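Local coordinates for protein VirX1 (Cyanophage Syn10, PDB 6QGM) that iodinates diverse substrates as a marine viral halogenase of the tryptophan halogenase family, probably with the help of a flavin cofactor, at residues 141-146 and 511-516; 235-240 and 337-342; 262-267 and 517-522; 330-335 and 346-351. One frame throughout, in Å; residues are numbered along the deposited sequence.

Contact 1 of 4, residues 141-146 and 511-516; sequences AEHNRL and YVKTLP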
# COMPACT_ATOMS: atom_id res chain seq x y z
N ALA B 141 -5.24 -1.56 -37.08
CA ALA B 141 -6.66 -1.52 -36.68
C ALA B 141 -7.38 -0.48 -37.53
O ALA B 141 -8.43 -0.80 -38.08
CB ALA B 141 -6.78 -1.22 -35.21
N GLU B 142 -6.81 0.71 -37.67
CA GLU B 142 -7.47 1.88 -38.31
C GLU B 142 -7.62 1.65 -39.81
O GLU B 142 -8.69 1.99 -40.32
CB GLU B 142 -6.73 3.18 -38.00
CG GLU B 142 -7.09 3.74 -36.64
CD GLU B 142 -6.73 5.19 -36.38
OE1 GLU B 142 -6.54 5.93 -37.34
OE2 GLU B 142 -6.67 5.58 -35.19
N HIS B 143 -6.62 1.09 -40.49
CA HIS B 143 -6.64 0.88 -41.96
C HIS B 143 -6.95 -0.59 -42.30
O HIS B 143 -6.85 -0.94 -43.48
CB HIS B 143 -5.33 1.39 -42.57
CG HIS B 143 -5.15 2.85 -42.34
ND1 HIS B 143 -4.62 3.35 -41.18
CD2 HIS B 143 -5.46 3.91 -43.10
CE1 HIS B 143 -4.59 4.66 -41.24
NE2 HIS B 143 -5.07 5.03 -42.42
N ASN B 144 -7.33 -1.40 -41.30
CA ASN B 144 -7.82 -2.79 -41.49
C ASN B 144 -6.75 -3.60 -42.24
O ASN B 144 -7.08 -4.31 -43.21
CB ASN B 144 -9.16 -2.79 -42.22
CG ASN B 144 -9.87 -4.12 -42.15
OD1 ASN B 144 -9.93 -4.75 -41.09
ND2 ASN B 144 -10.40 -4.54 -43.29
N ARG B 145 -5.50 -3.50 -41.79
CA ARG B 145 -4.33 -4.19 -42.39
C ARG B 145 -3.73 -5.13 -41.35
O ARG B 145 -4.02 -4.96 -40.16
CB ARG B 145 -3.29 -3.18 -42.89
CG ARG B 145 -3.88 -2.06 -43.72
CD ARG B 145 -4.69 -2.56 -44.89
NE ARG B 145 -5.08 -1.45 -45.74
CZ ARG B 145 -4.52 -1.16 -46.91
NH1 ARG B 145 -3.57 -1.92 -47.42
NH2 ARG B 145 -4.93 -0.11 -47.59
N LEU B 146 -2.89 -6.06 -41.81
CA LEU B 146 -2.18 -7.01 -40.92
C LEU B 146 -0.84 -7.40 -41.54
O LEU B 146 -0.71 -7.38 -42.78
CB LEU B 146 -3.10 -8.22 -40.69
CG LEU B 146 -2.91 -8.98 -39.38
CD1 LEU B 146 -2.78 -8.05 -38.19
CD2 LEU B 146 -4.08 -9.92 -39.16
N TYR B 511 2.79 3.63 -45.51
CA TYR B 511 3.45 2.30 -45.43
C TYR B 511 2.39 1.23 -45.15
O TYR B 511 2.41 0.15 -45.79
CB TYR B 511 4.56 2.22 -44.37
CG TYR B 511 5.02 0.80 -44.14
CD1 TYR B 511 5.68 0.10 -45.14
CD2 TYR B 511 4.71 0.12 -42.97
CE1 TYR B 511 6.06 -1.22 -44.97
CE2 TYR B 511 5.08 -1.20 -42.79
CZ TYR B 511 5.74 -1.88 -43.80
OH TYR B 511 6.09 -3.18 -43.63
N VAL B 512 1.51 1.52 -44.19
CA VAL B 512 0.46 0.58 -43.70
C VAL B 512 -0.50 0.27 -44.86
O VAL B 512 -0.98 -0.88 -44.92
CB VAL B 512 -0.24 1.14 -42.45
CG1 VAL B 512 -1.66 0.61 -42.28
CG2 VAL B 512 0.59 0.86 -41.20
N LYS B 513 -0.69 1.21 -45.79
CA LYS B 513 -1.56 1.03 -46.98
C LYS B 513 -0.93 0.07 -48.01
O LYS B 513 -1.67 -0.42 -48.86
CB LYS B 513 -1.89 2.39 -47.58
CG LYS B 513 -2.91 3.15 -46.73
CD LYS B 513 -3.25 4.52 -47.20
CE LYS B 513 -4.52 5.02 -46.54
NZ LYS B 513 -5.03 6.25 -47.20
N THR B 514 0.38 -0.20 -47.93
CA THR B 514 1.06 -1.20 -48.80
C THR B 514 0.90 -2.61 -48.22
O THR B 514 1.21 -3.58 -48.92
CB THR B 514 2.54 -0.85 -49.03
OG1 THR B 514 3.32 -1.23 -47.89
CG2 THR B 514 2.75 0.61 -49.37
N LEU B 515 0.45 -2.72 -46.96
CA LEU B 515 0.30 -4.02 -46.26
C LEU B 515 -0.97 -4.71 -46.75
O LEU B 515 -1.91 -4.05 -47.18
CB LEU B 515 0.25 -3.81 -44.74
CG LEU B 515 1.56 -3.34 -44.10
CD1 LEU B 515 1.35 -2.99 -42.62
CD2 LEU B 515 2.67 -4.39 -44.24
N PRO B 516 -1.05 -6.06 -46.69
CA PRO B 516 -2.30 -6.75 -46.96
C PRO B 516 -3.42 -6.35 -45.98
O PRO B 516 -3.13 -6.03 -44.84
CB PRO B 516 -1.95 -8.24 -46.80
CG PRO B 516 -0.62 -8.28 -46.08
CD PRO B 516 0.06 -6.96 -46.38

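Contact 2 of 4, residues 235-240 and 337-342; sequences EFMGEA and WVNNCV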
# COMPACT_ATOMS: atom_id res chain seq x y z
N GLU B 235 -26.46 -23.45 -7.60
CA GLU B 235 -27.66 -24.20 -7.18
C GLU B 235 -27.26 -25.25 -6.14
O GLU B 235 -27.64 -25.07 -4.97
CB GLU B 235 -28.44 -24.80 -8.36
CG GLU B 235 -29.82 -25.30 -7.90
CD GLU B 235 -30.75 -25.90 -8.94
OE1 GLU B 235 -31.06 -25.18 -9.90
OE2 GLU B 235 -31.19 -27.07 -8.78
N PHE B 236 -26.53 -26.29 -6.53
CA PHE B 236 -26.27 -27.48 -5.68
C PHE B 236 -25.44 -27.10 -4.44
O PHE B 236 -25.84 -27.54 -3.36
CB PHE B 236 -25.58 -28.60 -6.46
CG PHE B 236 -26.38 -29.26 -7.56
CD1 PHE B 236 -27.74 -29.02 -7.72
CD2 PHE B 236 -25.77 -30.17 -8.41
CE1 PHE B 236 -28.46 -29.66 -8.72
CE2 PHE B 236 -26.49 -30.81 -9.41
CZ PHE B 236 -27.84 -30.56 -9.56
N MET B 237 -24.34 -26.34 -4.59
CA MET B 237 -23.44 -25.94 -3.47
C MET B 237 -23.96 -24.65 -2.82
O MET B 237 -23.47 -24.28 -1.74
CB MET B 237 -21.99 -25.73 -3.93
CG MET B 237 -21.25 -27.03 -4.30
SD MET B 237 -21.02 -28.22 -2.96
CE MET B 237 -20.42 -27.08 -1.72
N GLY B 238 -24.92 -23.99 -3.47
CA GLY B 238 -25.66 -22.85 -2.90
C GLY B 238 -24.82 -21.59 -2.75
O GLY B 238 -25.15 -20.80 -1.88
N GLU B 239 -23.79 -21.38 -3.56
CA GLU B 239 -22.91 -20.19 -3.40
C GLU B 239 -23.66 -18.94 -3.88
O GLU B 239 -24.16 -18.91 -5.02
CB GLU B 239 -21.57 -20.36 -4.13
CG GLU B 239 -20.50 -19.41 -3.61
CD GLU B 239 -20.16 -19.55 -2.13
OE1 GLU B 239 -20.50 -20.60 -1.54
OE2 GLU B 239 -19.57 -18.62 -1.57
N ALA B 240 -23.70 -17.93 -3.01
CA ALA B 240 -24.34 -16.61 -3.22
C ALA B 240 -23.77 -15.93 -4.47
O ALA B 240 -22.64 -16.25 -4.84
CB ALA B 240 -24.11 -15.75 -2.00
N TRP B 337 -14.23 -21.67 -5.90
CA TRP B 337 -13.93 -23.02 -5.38
C TRP B 337 -14.64 -23.20 -4.04
O TRP B 337 -14.21 -22.56 -3.06
CB TRP B 337 -12.42 -23.21 -5.26
CG TRP B 337 -11.99 -24.65 -5.25
CD1 TRP B 337 -12.68 -25.73 -4.77
CD2 TRP B 337 -10.73 -25.15 -5.73
NE1 TRP B 337 -11.94 -26.86 -4.92
CE2 TRP B 337 -10.74 -26.54 -5.51
CE3 TRP B 337 -9.62 -24.56 -6.33
CZ2 TRP B 337 -9.66 -27.36 -5.87
CZ3 TRP B 337 -8.56 -25.36 -6.68
CH2 TRP B 337 -8.58 -26.74 -6.44
N VAL B 338 -15.69 -24.01 -4.01
CA VAL B 338 -16.50 -24.30 -2.79
C VAL B 338 -16.54 -25.82 -2.63
O VAL B 338 -16.96 -26.50 -3.59
CB VAL B 338 -17.92 -23.72 -2.92
CG1 VAL B 338 -18.81 -24.14 -1.77
CG2 VAL B 338 -17.89 -22.22 -3.06
N ASN B 339 -16.15 -26.33 -1.46
CA ASN B 339 -15.95 -27.78 -1.22
C ASN B 339 -15.21 -28.34 -2.43
O ASN B 339 -14.22 -27.69 -2.83
CB ASN B 339 -17.30 -28.44 -0.91
CG ASN B 339 -17.86 -27.88 0.37
OD1 ASN B 339 -18.91 -27.26 0.36
ND2 ASN B 339 -17.12 -28.03 1.45
N ASN B 340 -15.69 -29.44 -3.01
CA ASN B 340 -15.01 -30.19 -4.09
C ASN B 340 -15.61 -29.83 -5.45
O ASN B 340 -15.65 -30.71 -6.32
CB ASN B 340 -15.04 -31.70 -3.81
CG ASN B 340 -16.42 -32.29 -3.86
OD1 ASN B 340 -17.42 -31.62 -3.58
ND2 ASN B 340 -16.50 -33.56 -4.23
N CYS B 341 -16.03 -28.57 -5.62
CA CYS B 341 -16.64 -28.04 -6.87
C CYS B 341 -16.01 -26.68 -7.21
O CYS B 341 -15.91 -25.84 -6.29
CB CYS B 341 -18.14 -27.91 -6.71
SG CYS B 341 -18.91 -26.84 -7.96
N VAL B 342 -15.61 -26.47 -8.48
CA VAL B 342 -15.00 -25.21 -9.00
C VAL B 342 -15.86 -24.66 -10.12
O VAL B 342 -16.13 -25.43 -11.06
CB VAL B 342 -13.57 -25.42 -9.52
CG1 VAL B 342 -12.91 -24.10 -9.89
CG2 VAL B 342 -12.71 -26.17 -8.53

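Contact 3 of 4, residues 262-267 and 517-522; sequences NREEEM and THYEFL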
# COMPACT_ATOMS: atom_id res chain seq x y z
N ASN B 262 -20.55 -6.48 -47.78
CA ASN B 262 -19.23 -6.39 -48.47
C ASN B 262 -18.16 -6.98 -47.54
O ASN B 262 -17.53 -6.22 -46.81
CB ASN B 262 -18.93 -4.96 -48.93
CG ASN B 262 -17.67 -4.88 -49.77
OD1 ASN B 262 -16.77 -5.71 -49.64
ND2 ASN B 262 -17.58 -3.87 -50.60
N ARG B 263 -17.98 -8.29 -47.63
CA ARG B 263 -17.20 -9.12 -46.67
C ARG B 263 -15.75 -8.63 -46.54
O ARG B 263 -15.26 -8.54 -45.40
CB ARG B 263 -17.25 -10.57 -47.14
CG ARG B 263 -16.53 -11.54 -46.23
CD ARG B 263 -16.42 -12.83 -47.01
NE ARG B 263 -15.92 -13.89 -46.18
CZ ARG B 263 -15.22 -14.93 -46.61
NH1 ARG B 263 -14.91 -15.03 -47.89
NH2 ARG B 263 -14.82 -15.85 -45.75
N GLU B 264 -15.08 -8.36 -47.66
CA GLU B 264 -13.66 -7.89 -47.68
C GLU B 264 -13.59 -6.58 -46.90
O GLU B 264 -12.76 -6.53 -45.99
CB GLU B 264 -13.18 -7.72 -49.12
CG GLU B 264 -13.04 -9.04 -49.86
CD GLU B 264 -12.37 -8.95 -51.23
OE1 GLU B 264 -11.56 -8.02 -51.44
OE2 GLU B 264 -12.66 -9.80 -52.11
N GLU B 265 -14.46 -5.60 -47.19
CA GLU B 265 -14.47 -4.25 -46.56
C GLU B 265 -14.87 -4.33 -45.07
O GLU B 265 -14.33 -3.54 -44.28
CB GLU B 265 -15.43 -3.30 -47.27
CG GLU B 265 -14.90 -2.70 -48.56
CD GLU B 265 -15.64 -1.43 -49.02
OE1 GLU B 265 -16.17 -0.68 -48.15
OE2 GLU B 265 -15.66 -1.13 -50.24
N GLU B 266 -15.78 -5.23 -44.72
CA GLU B 266 -16.52 -5.23 -43.42
C GLU B 266 -15.80 -6.06 -42.36
O GLU B 266 -16.00 -5.76 -41.17
CB GLU B 266 -17.91 -5.81 -43.60
CG GLU B 266 -18.92 -4.88 -44.23
CD GLU B 266 -20.34 -5.37 -43.98
OE1 GLU B 266 -20.83 -5.22 -42.82
OE2 GLU B 266 -20.93 -5.95 -44.93
N MET B 267 -15.06 -7.10 -42.75
CA MET B 267 -14.42 -8.06 -41.82
C MET B 267 -13.25 -7.36 -41.12
O MET B 267 -12.08 -7.58 -41.51
CB MET B 267 -13.92 -9.30 -42.56
CG MET B 267 -13.52 -10.40 -41.63
SD MET B 267 -12.81 -11.78 -42.54
CE MET B 267 -14.13 -12.10 -43.71
N THR B 517 -4.66 -6.35 -46.46
CA THR B 517 -5.89 -6.14 -45.64
C THR B 517 -6.11 -7.37 -44.78
O THR B 517 -5.64 -8.45 -45.17
CB THR B 517 -7.13 -5.89 -46.50
OG1 THR B 517 -7.39 -7.09 -47.22
CG2 THR B 517 -6.97 -4.74 -47.47
N HIS B 518 -6.80 -7.22 -43.65
CA HIS B 518 -7.21 -8.31 -42.72
C HIS B 518 -7.70 -9.53 -43.52
O HIS B 518 -7.21 -10.64 -43.25
CB HIS B 518 -8.29 -7.79 -41.74
CG HIS B 518 -8.65 -8.77 -40.69
ND1 HIS B 518 -9.88 -8.77 -40.08
CD2 HIS B 518 -7.95 -9.79 -40.14
CE1 HIS B 518 -9.93 -9.75 -39.20
NE2 HIS B 518 -8.76 -10.39 -39.22
N TYR B 519 -8.61 -9.32 -44.48
CA TYR B 519 -9.25 -10.39 -45.28
C TYR B 519 -8.17 -11.08 -46.12
O TYR B 519 -8.07 -12.32 -46.11
CB TYR B 519 -10.40 -9.83 -46.12
CG TYR B 519 -10.80 -10.78 -47.21
CD1 TYR B 519 -11.58 -11.89 -46.95
CD2 TYR B 519 -10.32 -10.60 -48.50
CE1 TYR B 519 -11.86 -12.81 -47.95
CE2 TYR B 519 -10.59 -11.51 -49.51
CZ TYR B 519 -11.38 -12.62 -49.23
OH TYR B 519 -11.70 -13.52 -50.20
N GLU B 520 -7.38 -10.29 -46.85
CA GLU B 520 -6.27 -10.78 -47.71
C GLU B 520 -5.32 -11.62 -46.84
O GLU B 520 -4.98 -12.73 -47.27
CB GLU B 520 -5.53 -9.63 -48.38
CG GLU B 520 -6.32 -8.95 -49.49
CD GLU B 520 -5.67 -7.69 -50.04
OE1 GLU B 520 -4.91 -7.03 -49.29
OE2 GLU B 520 -5.83 -7.43 -51.28
N PHE B 521 -4.92 -11.12 -45.67
CA PHE B 521 -3.96 -11.82 -44.76
C PHE B 521 -4.55 -13.18 -44.39
O PHE B 521 -3.84 -14.18 -44.54
CB PHE B 521 -3.63 -11.00 -43.51
CG PHE B 521 -2.51 -11.57 -42.67
CD1 PHE B 521 -2.72 -12.61 -41.77
CD2 PHE B 521 -1.22 -11.07 -42.80
CE1 PHE B 521 -1.68 -13.12 -41.02
CE2 PHE B 521 -0.18 -11.58 -42.04
CZ PHE B 521 -0.41 -12.60 -41.15
N LEU B 522 -5.80 -13.20 -43.93
CA LEU B 522 -6.50 -14.44 -43.49
C LEU B 522 -6.54 -15.42 -44.67
O LEU B 522 -6.20 -16.61 -44.47
CB LEU B 522 -7.91 -14.09 -42.99
CG LEU B 522 -8.00 -13.49 -41.59
CD1 LEU B 522 -9.40 -12.93 -41.31
CD2 LEU B 522 -7.63 -14.51 -40.53

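Contact 4 of 4, residues 330-335 and 346-351; sequences HGKRTR and LSYGFI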
# COMPACT_ATOMS: atom_id res chain seq x y z
N HIS B 330 -24.65 -10.62 -14.25
CA HIS B 330 -23.63 -9.54 -14.28
C HIS B 330 -23.05 -9.33 -12.88
O HIS B 330 -23.54 -8.45 -12.13
CB HIS B 330 -24.20 -8.25 -14.88
CG HIS B 330 -23.16 -7.38 -15.51
ND1 HIS B 330 -23.49 -6.31 -16.30
CD2 HIS B 330 -21.82 -7.43 -15.50
CE1 HIS B 330 -22.39 -5.73 -16.73
NE2 HIS B 330 -21.35 -6.39 -16.25
N GLY B 331 -22.03 -10.12 -12.55
CA GLY B 331 -21.50 -10.22 -11.18
C GLY B 331 -20.61 -11.44 -11.04
O GLY B 331 -20.09 -11.93 -12.06
N LYS B 332 -20.47 -11.92 -9.81
CA LYS B 332 -19.62 -13.08 -9.45
C LYS B 332 -20.25 -13.80 -8.26
O LYS B 332 -20.90 -13.13 -7.43
CB LYS B 332 -18.23 -12.60 -9.01
CG LYS B 332 -18.30 -11.35 -8.14
CD LYS B 332 -17.11 -11.10 -7.28
CE LYS B 332 -17.44 -10.12 -6.18
NZ LYS B 332 -16.22 -9.69 -5.46
N ARG B 333 -20.05 -15.11 -8.19
CA ARG B 333 -20.25 -15.87 -6.94
C ARG B 333 -19.25 -15.34 -5.90
O ARG B 333 -18.16 -14.83 -6.30
CB ARG B 333 -20.07 -17.36 -7.21
CG ARG B 333 -20.98 -17.93 -8.29
CD ARG B 333 -22.42 -17.98 -7.83
NE ARG B 333 -23.36 -18.03 -8.94
CZ ARG B 333 -24.67 -18.09 -8.78
NH1 ARG B 333 -25.19 -18.12 -7.56
NH2 ARG B 333 -25.47 -18.11 -9.82
N THR B 334 -19.58 -15.46 -4.62
CA THR B 334 -18.73 -14.98 -3.50
C THR B 334 -17.46 -15.84 -3.42
O THR B 334 -16.51 -15.41 -2.77
CB THR B 334 -19.55 -14.94 -2.20
OG1 THR B 334 -20.05 -16.25 -1.91
CG2 THR B 334 -20.74 -14.01 -2.30
N ARG B 335 -17.47 -17.01 -4.06
CA ARG B 335 -16.31 -17.92 -4.17
C ARG B 335 -16.46 -18.76 -5.44
O ARG B 335 -17.60 -19.12 -5.79
CB ARG B 335 -16.24 -18.87 -2.98
CG ARG B 335 -15.74 -18.22 -1.70
CD ARG B 335 -15.65 -19.23 -0.57
NE ARG B 335 -16.95 -19.81 -0.32
CZ ARG B 335 -17.18 -20.85 0.47
NH1 ARG B 335 -16.19 -21.40 1.16
NH2 ARG B 335 -18.40 -21.31 0.62
N LEU B 346 -19.10 -18.73 -16.92
CA LEU B 346 -20.24 -17.89 -16.51
C LEU B 346 -20.89 -18.45 -15.23
O LEU B 346 -21.55 -17.67 -14.54
CB LEU B 346 -21.25 -17.80 -17.66
CG LEU B 346 -20.72 -17.19 -18.97
CD1 LEU B 346 -21.84 -16.48 -19.71
CD2 LEU B 346 -19.56 -16.22 -18.74
N SER B 347 -20.66 -19.73 -14.92
CA SER B 347 -21.10 -20.37 -13.65
C SER B 347 -20.49 -19.64 -12.45
O SER B 347 -21.13 -19.63 -11.38
CB SER B 347 -20.73 -21.83 -13.63
OG SER B 347 -19.34 -21.99 -13.79
N TYR B 348 -19.30 -19.05 -12.61
CA TYR B 348 -18.61 -18.28 -11.54
C TYR B 348 -18.93 -16.79 -11.67
O TYR B 348 -19.45 -16.19 -10.69
CB TYR B 348 -17.10 -18.48 -11.53
CG TYR B 348 -16.39 -17.42 -10.71
CD1 TYR B 348 -16.57 -17.34 -9.35
CD2 TYR B 348 -15.58 -16.48 -11.31
CE1 TYR B 348 -15.96 -16.37 -8.58
CE2 TYR B 348 -14.96 -15.48 -10.57
CZ TYR B 348 -15.15 -15.42 -9.20
OH TYR B 348 -14.52 -14.45 -8.47
N GLY B 349 -18.62 -16.19 -12.82
CA GLY B 349 -18.68 -14.72 -12.99
C GLY B 349 -18.79 -14.30 -14.45
O GLY B 349 -18.54 -15.14 -15.36
N PHE B 350 -19.16 -13.05 -14.67
CA PHE B 350 -19.35 -12.45 -16.01
C PHE B 350 -19.29 -10.93 -15.87
O PHE B 350 -19.95 -10.38 -14.98
CB PHE B 350 -20.66 -12.97 -16.61
CG PHE B 350 -21.09 -12.30 -17.89
CD1 PHE B 350 -21.79 -11.10 -17.86
CD2 PHE B 350 -20.79 -12.85 -19.12
CE1 PHE B 350 -22.18 -10.48 -19.04
CE2 PHE B 350 -21.18 -12.22 -20.30
CZ PHE B 350 -21.88 -11.05 -20.25
N ILE B 351 -18.50 -10.28 -16.72
CA ILE B 351 -18.57 -8.82 -17.01
C ILE B 351 -19.08 -8.67 -18.44
O ILE B 351 -18.63 -9.43 -19.28
CB ILE B 351 -17.20 -8.14 -16.81
CG1 ILE B 351 -16.55 -8.53 -15.49
CG2 ILE B 351 -17.30 -6.63 -16.96
CD1 ILE B 351 -15.05 -8.38 -15.47

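Contact 1 of 4, residues 141-146 and 511-516
Arg145 reaches from the end of helix 137-143 into the turn that ends helix 494-512, so two helix C-termini meet here. The first closes in a Schellman motif, with Asn144 at positive phi; the second runs into a type I beta turn from Val512 to Leu515.

Hydrogen bonding centres on the Arg145 guanidinium. Its NH1 is shared between two turn carbonyls, Leu515 O at 2.7 Å and Lys513 O at 2.8 Å from NH1. These bonds differ in geometry: Leu515 O lies in the guanidinium plane, with NH1 likewise in the plane of that carbonyl, whereas NH1 meets Lys513 O from above the carbonyl plane, at a C=O...N angle of 105°. A weak bond from Arg145 NE to His143 O, 2.9 Å, ties the same group back to its own segment and would limit its rotation. The bend at chi2 (-55°) folds the chain back for this. A backbone bond, Leu146 N to Pro516 O at 3.0 Å, runs alongside. The positive charge thus sits among carbonyls at a helix end, which would be expected to suit it electrostatically.

Nonpolar contacts fill the space beside these bonds. Val512 CG1 lies 3.8 Å from both His143 CB and Arg145 CG, its side chain crossing that of His143 at about a right angle. Lys513 stretches out past the imidazole, its CE 3.7 Å from His143 CD2. Leu146 also packs on Phe521 of helix 518-527. One guanidinium face of Arg145 is covered by Lys513 CA, 3.2 Å above the plane and displaced toward the rim.

Contact 2 of 4, residues 235-240 and 337-342
Met237 packs against Val338 and Cys341, and this is the dense part of the contact. Its CG lies 4.0 Å from Cys341 CB, and its CE turns toward Val338 CG1, the methionine and valine chains sliding past each other in opposite directions. Two successive bends, at chi2 (-63°) and chi3 (-47°), curl the thioether back and bring the methyl to Val338. The exact place of CE is doubtful, because the model sets it implausibly near the Asn339 amide. Phe206 of strand 206-211 also touches both Met237 and Cys341.

The residues opposite Met237 belong to a tight beta hairpin. Strands 337-338 and 341-343 are joined by a type II' turn, closed by Val338 N to Cys341 O at 2.9 Å and Cys341 N to Val338 O at 3.0 Å. The hairpin forms one edge of the eight-stranded mixed sheet that also holds strands 6-10 and 31-36, consistent with the Rossmann-type nucleotide-binding sheet of flavin-dependent halogenases. Helix 231-236 ends over this edge, and Gly238, at positive phi, is where the chain leaves the helix.

Beyond that turn the packing thins. No hydrogen bond spans the two segments, and together they bury 247 Å². The partly exposed Glu239 touches Val338 alone across the contact: the side chains cross at a slant, Glu239 OE1 3.4 Å from Val338 CG2. The polar end is engaged elsewhere, OE1 in a salt bridge with Arg335, while OE2 lies very close to Thr334 OG1, modelled too short to judge.

Contact 3 of 4, residues 262-267 and 517-522
Tyr519 lays one ring face against Glu264 and its edge against Arg263 and Met267, where the short helix 263-266 meets the first turn of helix 518-527. Two kinds of interaction cross the contact, and caps fix the helix starts beside it.

The first is packing on the aromatic ring. Glu264 CG stands over one face in a CH-pi contact, 3.7 Å from the Tyr519 centroid and 24° off the ring normal; the carboxylate beyond it lies almost flat with the ring, the planes 8° apart. At the rim, Arg263 NH1 comes 3.8 Å from Tyr519 CE1, with that carbon over the guanidinium face. The arginine's stronger partner is Trp287, through a hydrogen bond of NH2 to its carbonyl and a cation-pi contact. Met267 CE reaches another part of the ring edge, 4.1 Å from Tyr519 CD1, while its SD lies 3.8 Å from Leu522 CD1.

The second is a hydrogen bond, His518 ND1 to Met267 O, 2.9 Å. It is somewhat bent, with an N-H...O angle of 147°. The donor lies above the carbonyl plane of Met267.

Within the segments, Thr517 and Glu520 form a capping box, Thr517 N to Glu520 OE1 at 2.9 Å and Glu520 N to Thr517 OG1 at 3.2 Å. Asn262 caps helix 263-266 through a weak bond.

The His518 NE2 is bonded to Tyr75 N. An imidazole donating a hydrogen bond from ND1 and accepting one at NE2 is probably neutral, with its hydrogen on ND1.

Contact 4 of 4, residues 330-335 and 346-351
His330 and Phe350 meet as a T-shaped (edge-to-face) pair, the phenylalanine edge directed at the imidazole face; the planes are 73° apart and the centroids 5.9 Å. The imidazole in turn presents its own edge to the backbone of the other segment, with CD2 3.5 Å from Phe350 O, and its ND1 is bonded to the carbonyl of Asn250.

Tyr348 is thrown the other way along the contact. A chi1 of 164° swings its ring opposite the backbone N, and it passes obliquely beside Arg333 and Lys332, CD1 4.1 Å from Arg333 CB and OH 4.2 Å from Lys332 CB.

The backbones that carry them pair antiparallel. Strand 331-333 is the middle one of a small three-stranded sheet, between strand 241-243 and the short, weakly bonded strand 349-350. Phe350 N bonds Gly331 O at 3.0 Å and Arg333 N bonds Tyr348 O at 2.8 Å; between them Lys332 and Gly349 form a non-hydrogen-bonded pair, their CA atoms 4.0 Å apart.

The charged ends lead elsewhere. Lys332 NZ forms salt bridges with Asp393 and Asp397 of helix 382-408. Arg333 bends at chi2 (-70°), its CG resting 3.5 Å from Ser347 O, and its guanidinium turns to Glu239.

The four contacts form two pairs on opposite sides of the chain's centre. Contacts 1 and 3 have centres 11 Å apart and share the C-terminal part of the chain: Asn144 O lies 2.9 Å from His518 N, a probable hydrogen bond that joins the end of helix 137-143 to the start of helix 518-527. Contacts 2 and 4, 12 Å apart between centres, are coupled by a probable hydrogen bond, Glu239 O to Arg333 NH1 at 2.8 Å. Centres of contacts 1 and 2 are 48 Å apart, those of 3 and 4 35 Å. The hairpin of contact 2 is an edge of the sheet containing strand 6-10, which leads into a glycine-rich turn of the kind that binds flavin dinucleotide in related enzymes; the structure is an apo form.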